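Local coordinates for protein arylsulfatase (Pseudoalteromonas sp. MB47, PDB 7AJ0) that probably removes sulfate groups from the algal polysaccharide fucoidan as a calcium-binding, exo-acting sulfatase that assembles into hexamers, at residues Gln183-Gln194 and Ser269-Pro277. Sequence-based numbering, arbitrary orientation.
Sequences QSDYTQFLVERQ and SKIHNDNYP
With CG trans to the backbone N (chi1 173°) and a bend at chi2, Gln-183 sends its amide across the loop of Ser-269 to Pro-277. Ser-269 OG donates to Gln-183 OE1 at 2.5 Å, from above the carbonyl plane, while Gln-183 NE2 gives one hydrogen to Asp-274 O (3.0 Å) and another to a water that bridges to Tyr-276 O. These bonds fix which way round the amide lies. Gln-194, fully extended, approaches Asp-274 from the opposite direction, and its NE2 reaches Asp-274 OD1 at 3.0 Å with the amide and carboxylate planes 54° apart. Asn-273 ND2 meets the same oxygen from the other face of the carboxylate. Asp-274 OD2 accepts from Thr-187 OG1 at 2.8 Å, on the face that Asn-273 uses, and also bonds the hydroxyl of Tyr-195. A leucine in place of Asp-274 would probably leave the Thr-187 and Tyr-195 hydroxyls and the Gln-194 and Asn-273 amides without the carboxylate that gathers them. Val-191 CG2 lies nearest Tyr-276 OH, at 3.3 Å, and also packs on CE2; a second water joins Tyr-276 OH to Gln-194 OE1. Ser-184 OG lies against His-272 CE1 but bonds Glu-486 of a third subunit; Arg-193 of a second subunit makes a cation-pi contact with Tyr-276. The contact ties helix 183-187 and the chain after it to the loop leaving strand 262-267 in the central sheet of the alkaline-phosphatase-like sulfatase fold, the His-272 side chain about 5 Å from the bound calcium ion, with helix 234-238 packed on Gln-183, Thr-187 and Tyr-276.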
ATOM      1  N   GLN A 183      30.277  15.619  -9.348  1.00 24.87           N
ATOM      2  CA  GLN A 183      31.120  14.702  -8.580  1.00 25.08           C
ATOM      3  C   GLN A 183      30.906  13.251  -9.005  1.00 25.45           C
ATOM      4  O   GLN A 183      31.869  12.505  -9.220  1.00 25.94           O
ATOM      5  CB  GLN A 183      30.842  14.877  -7.088  1.00 24.64           C
ATOM      6  CG  GLN A 183      31.533  13.877  -6.164  1.00 24.86           C
ATOM      7  CD  GLN A 183      32.851  14.388  -5.606  1.00 25.01           C
ATOM      8  OE1 GLN A 183      33.268  15.515  -5.883  1.00 24.95           O
ATOM      9  NE2 GLN A 183      33.514  13.557  -4.810  1.00 25.25           N
ATOM     10  N   SER A 184      29.644  12.825  -9.104  1.00 25.26           N
ATOM     11  CA  SER A 184      29.362  11.428  -9.421  1.00 25.63           C
ATOM     12  C   SER A 184      29.968  11.015 -10.757  1.00 26.25           C
ATOM     13  O   SER A 184      30.280   9.836 -10.959  1.00 26.73           O
ATOM     14  CB  SER A 184      27.851  11.193  -9.428  1.00 27.76           C
ATOM     15  OG  SER A 184      27.194  12.145 -10.247  1.00 27.99           O
ATOM     16  N   ASP A 185      30.141  11.965 -11.679  1.00 26.32           N
ATOM     17  CA  ASP A 185      30.765  11.642 -12.957  1.00 26.97           C
ATOM     18  C   ASP A 185      32.203  11.178 -12.759  1.00 27.42           C
ATOM     19  O   ASP A 185      32.685  10.297 -13.481  1.00 28.06           O
ATOM     20  CB  ASP A 185      30.709  12.858 -13.882  1.00 26.97           C
ATOM     21  CG  ASP A 185      31.149  12.537 -15.298  1.00 32.63           C
ATOM     22  OD1 ASP A 185      31.361  11.344 -15.603  1.00 38.51           O
ATOM     23  OD2 ASP A 185      31.284  13.481 -16.105  1.00 38.24           O
ATOM     24  N   TYR A 186      32.901  11.754 -11.777  1.00 27.15           N
ATOM     25  CA  TYR A 186      34.266  11.332 -11.492  1.00 27.59           C
ATOM     26  C   TYR A 186      34.304  10.036 -10.686  1.00 27.73           C
ATOM     27  O   TYR A 186      35.097   9.137 -10.990  1.00 28.35           O
ATOM     28  CB  TYR A 186      35.012  12.427 -10.722  1.00 27.31           C
ATOM     29  CG  TYR A 186      35.268  13.696 -11.500  1.00 28.09           C
ATOM     30  CD1 TYR A 186      34.293  14.679 -11.603  1.00 26.83           C
ATOM     31  CD2 TYR A 186      36.494  13.923 -12.111  1.00 27.89           C
ATOM     32  CE1 TYR A 186      34.526  15.843 -12.305  1.00 27.79           C
ATOM     33  CE2 TYR A 186      36.735  15.085 -12.817  1.00 28.69           C
ATOM     34  CZ  TYR A 186      35.746  16.042 -12.910  1.00 31.25           C
ATOM     35  OH  TYR A 186      35.974  17.205 -13.610  1.00 28.59           O
ATOM     36  N   THR A 187      33.461   9.923  -9.658  1.00 27.21           N
ATOM     37  CA  THR A 187      33.610   8.839  -8.694  1.00 27.34           C
ATOM     38  C   THR A 187      33.170   7.490  -9.245  1.00 27.80           C
ATOM     39  O   THR A 187      33.620   6.456  -8.739  1.00 28.16           O
ATOM     40  CB  THR A 187      32.823   9.158  -7.419  1.00 26.72           C
ATOM     41  OG1 THR A 187      31.448   9.388  -7.743  1.00 32.52           O
ATOM     42  CG2 THR A 187      33.396  10.394  -6.736  1.00 26.37           C
ATOM     43  N   GLN A 188      32.310   7.468 -10.266  1.00 27.83           N
ATOM     44  CA  GLN A 188      31.914   6.194 -10.856  1.00 28.35           C
ATOM     45  C   GLN A 188      33.093   5.471 -11.497  1.00 29.15           C
ATOM     46  O   GLN A 188      33.012   4.260 -11.727  1.00 29.67           O
ATOM     47  CB  GLN A 188      30.809   6.410 -11.891  1.00 28.29           C
ATOM     48  CG  GLN A 188      31.227   7.245 -13.086  1.00 30.93           C
ATOM     49  CD  GLN A 188      30.083   7.503 -14.049  1.00 28.45           C
ATOM     50  OE1 GLN A 188      29.054   6.829 -14.008  1.00 28.42           O
ATOM     51  NE2 GLN A 188      30.257   8.488 -14.921  1.00 28.49           N
ATOM     52  N   PHE A 189      34.184   6.181 -11.784  1.00 29.31           N
ATOM     53  CA  PHE A 189      35.385   5.580 -12.346  1.00 30.10           C
ATOM     54  C   PHE A 189      36.488   5.394 -11.309  1.00 30.22           C
ATOM     55  O   PHE A 189      37.618   5.061 -11.677  1.00 30.87           O
ATOM     56  CB  PHE A 189      35.906   6.431 -13.509  1.00 30.37           C
ATOM     57  CG  PHE A 189      34.971   6.494 -14.682  1.00 30.47           C
ATOM     58  CD1 PHE A 189      34.824   5.406 -15.526  1.00 31.16           C
ATOM     59  CD2 PHE A 189      34.242   7.641 -14.943  1.00 29.93           C
ATOM     60  CE1 PHE A 189      33.963   5.460 -16.607  1.00 31.31           C
ATOM     61  CE2 PHE A 189      33.378   7.700 -16.021  1.00 30.07           C
ATOM     62  CZ  PHE A 189      33.240   6.611 -16.853  1.00 30.76           C
ATOM     63  N   LEU A 190      36.184   5.590 -10.028  1.00 29.65           N
ATOM     64  CA  LEU A 190      37.168   5.484  -8.958  1.00 29.75           C
ATOM     65  C   LEU A 190      36.827   4.425  -7.923  1.00 29.78           C
ATOM     66  O   LEU A 190      37.726   3.742  -7.427  1.00 30.26           O
ATOM     67  CB  LEU A 190      37.319   6.838  -8.250  1.00 29.13           C
ATOM     68  CG  LEU A 190      37.746   8.021  -9.120  1.00 29.19           C
ATOM     69  CD1 LEU A 190      37.755   9.308  -8.297  1.00 28.48           C
ATOM     70  CD2 LEU A 190      39.108   7.764  -9.744  1.00 29.87           C
ATOM     71  N   VAL A 191      35.551   4.271  -7.573  1.00 29.33           N
ATOM     72  CA  VAL A 191      35.140   3.327  -6.531  1.00 29.35           C
ATOM     73  C   VAL A 191      34.833   2.013  -7.243  1.00 29.97           C
ATOM     74  O   VAL A 191      33.715   1.767  -7.698  1.00 29.84           O
ATOM     75  CB  VAL A 191      33.957   3.850  -5.722  1.00 28.61           C
ATOM     76  CG1 VAL A 191      33.795   3.047  -4.442  1.00 28.68           C
ATOM     77  CG2 VAL A 191      34.142   5.328  -5.416  1.00 28.03           C
ATOM     78  N   GLU A 192      35.846   1.147  -7.323  1.00 30.71           N
ATOM     79  CA  GLU A 192      35.740  -0.063  -8.131  1.00 31.44           C
ATOM     80  C   GLU A 192      34.565  -0.932  -7.697  1.00 31.38           C
ATOM     81  O   GLU A 192      33.742  -1.339  -8.523  1.00 39.47           O
ATOM     82  CB  GLU A 192      37.048  -0.853  -8.046  1.00 32.25           C
ATOM     83  CG  GLU A 192      37.112  -2.060  -8.960  1.00 33.12           C
ATOM     84  CD  GLU A 192      38.267  -2.979  -8.619  1.00 40.59           C
ATOM     85  OE1 GLU A 192      39.368  -2.800  -9.185  1.00 40.60           O
ATOM     86  OE2 GLU A 192      38.074  -3.876  -7.768  1.00 34.14           O
ATOM     87  N   ARG A 193      34.477  -1.239  -6.401  1.00 31.22           N
ATOM     88  CA  ARG A 193      33.476  -2.199  -5.944  1.00 31.32           C
ATOM     89  C   ARG A 193      32.062  -1.654  -6.102  1.00 30.67           C
ATOM     90  O   ARG A 193      31.150  -2.384  -6.507  1.00 30.89           O
ATOM     91  CB  ARG A 193      33.737  -2.578  -4.487  1.00 31.34           C
ATOM     92  CG  ARG A 193      32.765  -3.611  -3.942  1.00 31.53           C
ATOM     93  CD  ARG A 193      33.052  -3.941  -2.489  1.00 31.60           C
ATOM     94  NE  ARG A 193      32.162  -4.983  -1.985  1.00 31.88           N
ATOM     95  CZ  ARG A 193      32.408  -6.289  -2.069  1.00 32.72           C
ATOM     96  NH1 ARG A 193      33.521  -6.728  -2.640  1.00 33.36           N
ATOM     97  NH2 ARG A 193      31.534  -7.157  -1.577  1.00 32.96           N
ATOM     98  N   GLN A 194      31.857  -0.376  -5.775  1.00 29.92           N
ATOM     99  CA  GLN A 194      30.526   0.213  -5.863  1.00 29.31           C
ATOM    100  C   GLN A 194      29.983   0.163  -7.285  1.00 29.48           C
ATOM    101  O   GLN A 194      28.776  -0.021  -7.479  1.00 29.34           O
ATOM    102  CB  GLN A 194      30.575   1.653  -5.352  1.00 28.56           C
ATOM    103  CG  GLN A 194      29.253   2.402  -5.364  1.00 30.21           C
ATOM    104  CD  GLN A 194      29.381   3.791  -4.764  1.00 27.26           C
ATOM    105  OE1 GLN A 194      30.448   4.172  -4.283  1.00 27.29           O
ATOM    106  NE2 GLN A 194      28.296   4.556  -4.791  1.00 26.72           N
ATOM    107  N   SER A 269      31.561  21.195  -4.549  1.00 23.49           N
ATOM    108  CA  SER A 269      31.216  19.873  -5.059  1.00 23.60           C
ATOM    109  C   SER A 269      30.378  19.108  -4.042  1.00 23.33           C
ATOM    110  O   SER A 269      29.451  18.377  -4.409  1.00 23.26           O
ATOM    111  CB  SER A 269      32.476  19.084  -5.401  1.00 25.94           C
ATOM    112  OG  SER A 269      32.145  17.753  -5.763  1.00 24.24           O
ATOM    113  N   LYS A 270      30.689  19.259  -2.760  1.00 23.24           N
ATOM    114  CA  LYS A 270      29.887  18.641  -1.712  1.00 25.92           C
ATOM    115  C   LYS A 270      28.508  19.293  -1.660  1.00 22.64           C
ATOM    116  O   LYS A 270      28.347  20.463  -2.014  1.00 22.51           O
ATOM    117  CB  LYS A 270      30.597  18.768  -0.368  1.00 23.10           C
ATOM    118  CG  LYS A 270      31.832  17.894  -0.254  1.00 23.52           C
ATOM    119  CD  LYS A 270      32.809  18.434   0.777  1.00 23.67           C
ATOM    120  CE  LYS A 270      34.029  17.527   0.900  1.00 24.14           C
ATOM    121  NZ  LYS A 270      34.739  17.344  -0.400  1.00 24.44           N
ATOM    122  N   ILE A 271      27.497  18.533  -1.213  1.00 22.50           N
ATOM    123  CA  ILE A 271      27.633  17.178  -0.706  1.00 22.69           C
ATOM    124  C   ILE A 271      27.080  16.149  -1.695  1.00 22.82           C
ATOM    125  O   ILE A 271      26.403  15.196  -1.308  1.00 22.84           O
ATOM    126  CB  ILE A 271      26.907  17.024   0.657  1.00 22.73           C
ATOM    127  CG1 ILE A 271      25.429  17.412   0.524  1.00 22.22           C
ATOM    128  CG2 ILE A 271      27.576  17.880   1.719  1.00 22.51           C
ATOM    129  CD1 ILE A 271      24.606  17.083   1.747  1.00 28.53           C
ATOM    130  N   HIS A 272      27.361  16.355  -2.977  1.00 22.95           N
ATOM    131  CA  HIS A 272      26.962  15.391  -3.992  1.00 23.17           C
ATOM    132  C   HIS A 272      27.706  14.075  -3.788  1.00 23.56           C
ATOM    133  O   HIS A 272      28.866  14.050  -3.368  1.00 23.75           O
ATOM    134  CB  HIS A 272      27.250  15.940  -5.389  1.00 23.32           C
ATOM    135  CG  HIS A 272      26.359  15.383  -6.456  1.00 23.44           C
ATOM    136  ND1 HIS A 272      26.437  14.077  -6.889  1.00 23.81           N
ATOM    137  CD2 HIS A 272      25.376  15.963  -7.184  1.00 23.30           C
ATOM    138  CE1 HIS A 272      25.538  13.876  -7.836  1.00 23.88           C
ATOM    139  NE2 HIS A 272      24.880  15.004  -8.032  1.00 23.58           N
ATOM    140  N   ASN A 273      27.028  12.972  -4.085  1.00 23.71           N
ATOM    141  CA  ASN A 273      27.678  11.666  -4.028  1.00 24.16           C
ATOM    142  C   ASN A 273      28.635  11.514  -5.206  1.00 24.57           C
ATOM    143  O   ASN A 273      28.441  12.115  -6.265  1.00 24.55           O
ATOM    144  CB  ASN A 273      26.636  10.550  -4.050  1.00 28.25           C
ATOM    145  CG  ASN A 273      26.144  10.237  -5.452  1.00 24.47           C
ATOM    146  OD1 ASN A 273      25.440  11.036  -6.069  1.00 24.23           O
ATOM    147  ND2 ASN A 273      26.506   9.065  -5.958  1.00 24.97           N
ATOM    148  N   ASP A 274      29.688  10.715  -5.022  1.00 24.99           N
ATOM    149  CA  ASP A 274      30.029  10.054  -3.766  1.00 28.21           C
ATOM    150  C   ASP A 274      30.948  10.966  -2.960  1.00 24.95           C
ATOM    151  O   ASP A 274      31.969  11.430  -3.468  1.00 25.15           O
ATOM    152  CB  ASP A 274      30.703   8.711  -4.047  1.00 25.69           C
ATOM    153  CG  ASP A 274      29.861   7.819  -4.940  1.00 35.65           C
ATOM    154  OD1 ASP A 274      28.712   7.512  -4.555  1.00 25.69           O
ATOM    155  OD2 ASP A 274      30.337   7.445  -6.034  1.00 27.72           O
ATOM    156  N   ASN A 275      30.584  11.223  -1.706  1.00 24.66           N
ATOM    157  CA  ASN A 275      31.311  12.183  -0.889  1.00 24.53           C
ATOM    158  C   ASN A 275      32.631  11.600  -0.407  1.00 25.00           C
ATOM    159  O   ASN A 275      32.666  10.512   0.176  1.00 25.27           O
ATOM    160  CB  ASN A 275      30.467  12.617   0.309  1.00 24.16           C
ATOM    161  CG  ASN A 275      29.480  13.699  -0.044  1.00 23.70           C
ATOM    162  OD1 ASN A 275      29.855  14.856  -0.233  1.00 29.34           O
ATOM    163  ND2 ASN A 275      28.207  13.335  -0.138  1.00 23.51           N
ATOM    164  N   TYR A 276      33.716  12.336  -0.644  1.00 25.14           N
ATOM    165  CA  TYR A 276      35.053  11.966  -0.181  1.00 25.60           C
ATOM    166  C   TYR A 276      35.709  13.203   0.414  1.00 25.49           C
ATOM    167  O   TYR A 276      36.385  13.965  -0.290  1.00 25.58           O
ATOM    168  CB  TYR A 276      35.883  11.373  -1.315  1.00 26.10           C
ATOM    169  CG  TYR A 276      35.556   9.924  -1.570  1.00 26.42           C
ATOM    170  CD1 TYR A 276      36.204   8.918  -0.870  1.00 26.87           C
ATOM    171  CD2 TYR A 276      34.586   9.562  -2.492  1.00 26.31           C
ATOM    172  CE1 TYR A 276      35.904   7.592  -1.088  1.00 27.22           C
ATOM    173  CE2 TYR A 276      34.277   8.236  -2.717  1.00 26.65           C
ATOM    174  CZ  TYR A 276      34.939   7.256  -2.012  1.00 27.11           C
ATOM    175  OH  TYR A 276      34.637   5.934  -2.231  1.00 27.50           O
ATOM    176  N   PRO A 277      35.521  13.440   1.711  1.00 25.34           N
ATOM    177  CA  PRO A 277      36.139  14.610   2.342  1.00 25.28           C
ATOM    178  C   PRO A 277      37.654  14.490   2.389  1.00 25.82           C
ATOM    179  O   PRO A 277      38.231  13.417   2.202  1.00 26.26           O
ATOM    180  CB  PRO A 277      35.545  14.617   3.759  1.00 25.12           C
ATOM    181  CG  PRO A 277      34.340  13.738   3.687  1.00 24.93           C
ATOM    182  CD  PRO A 277      34.649  12.704   2.646  1.00 25.23           C
TER
HETATM  183  O   HOH W   1      35.632  14.631  -3.006  1.00 22.07           O
HETATM  184  O   HOH W   2      31.747   5.702  -2.505  1.00 22.07           O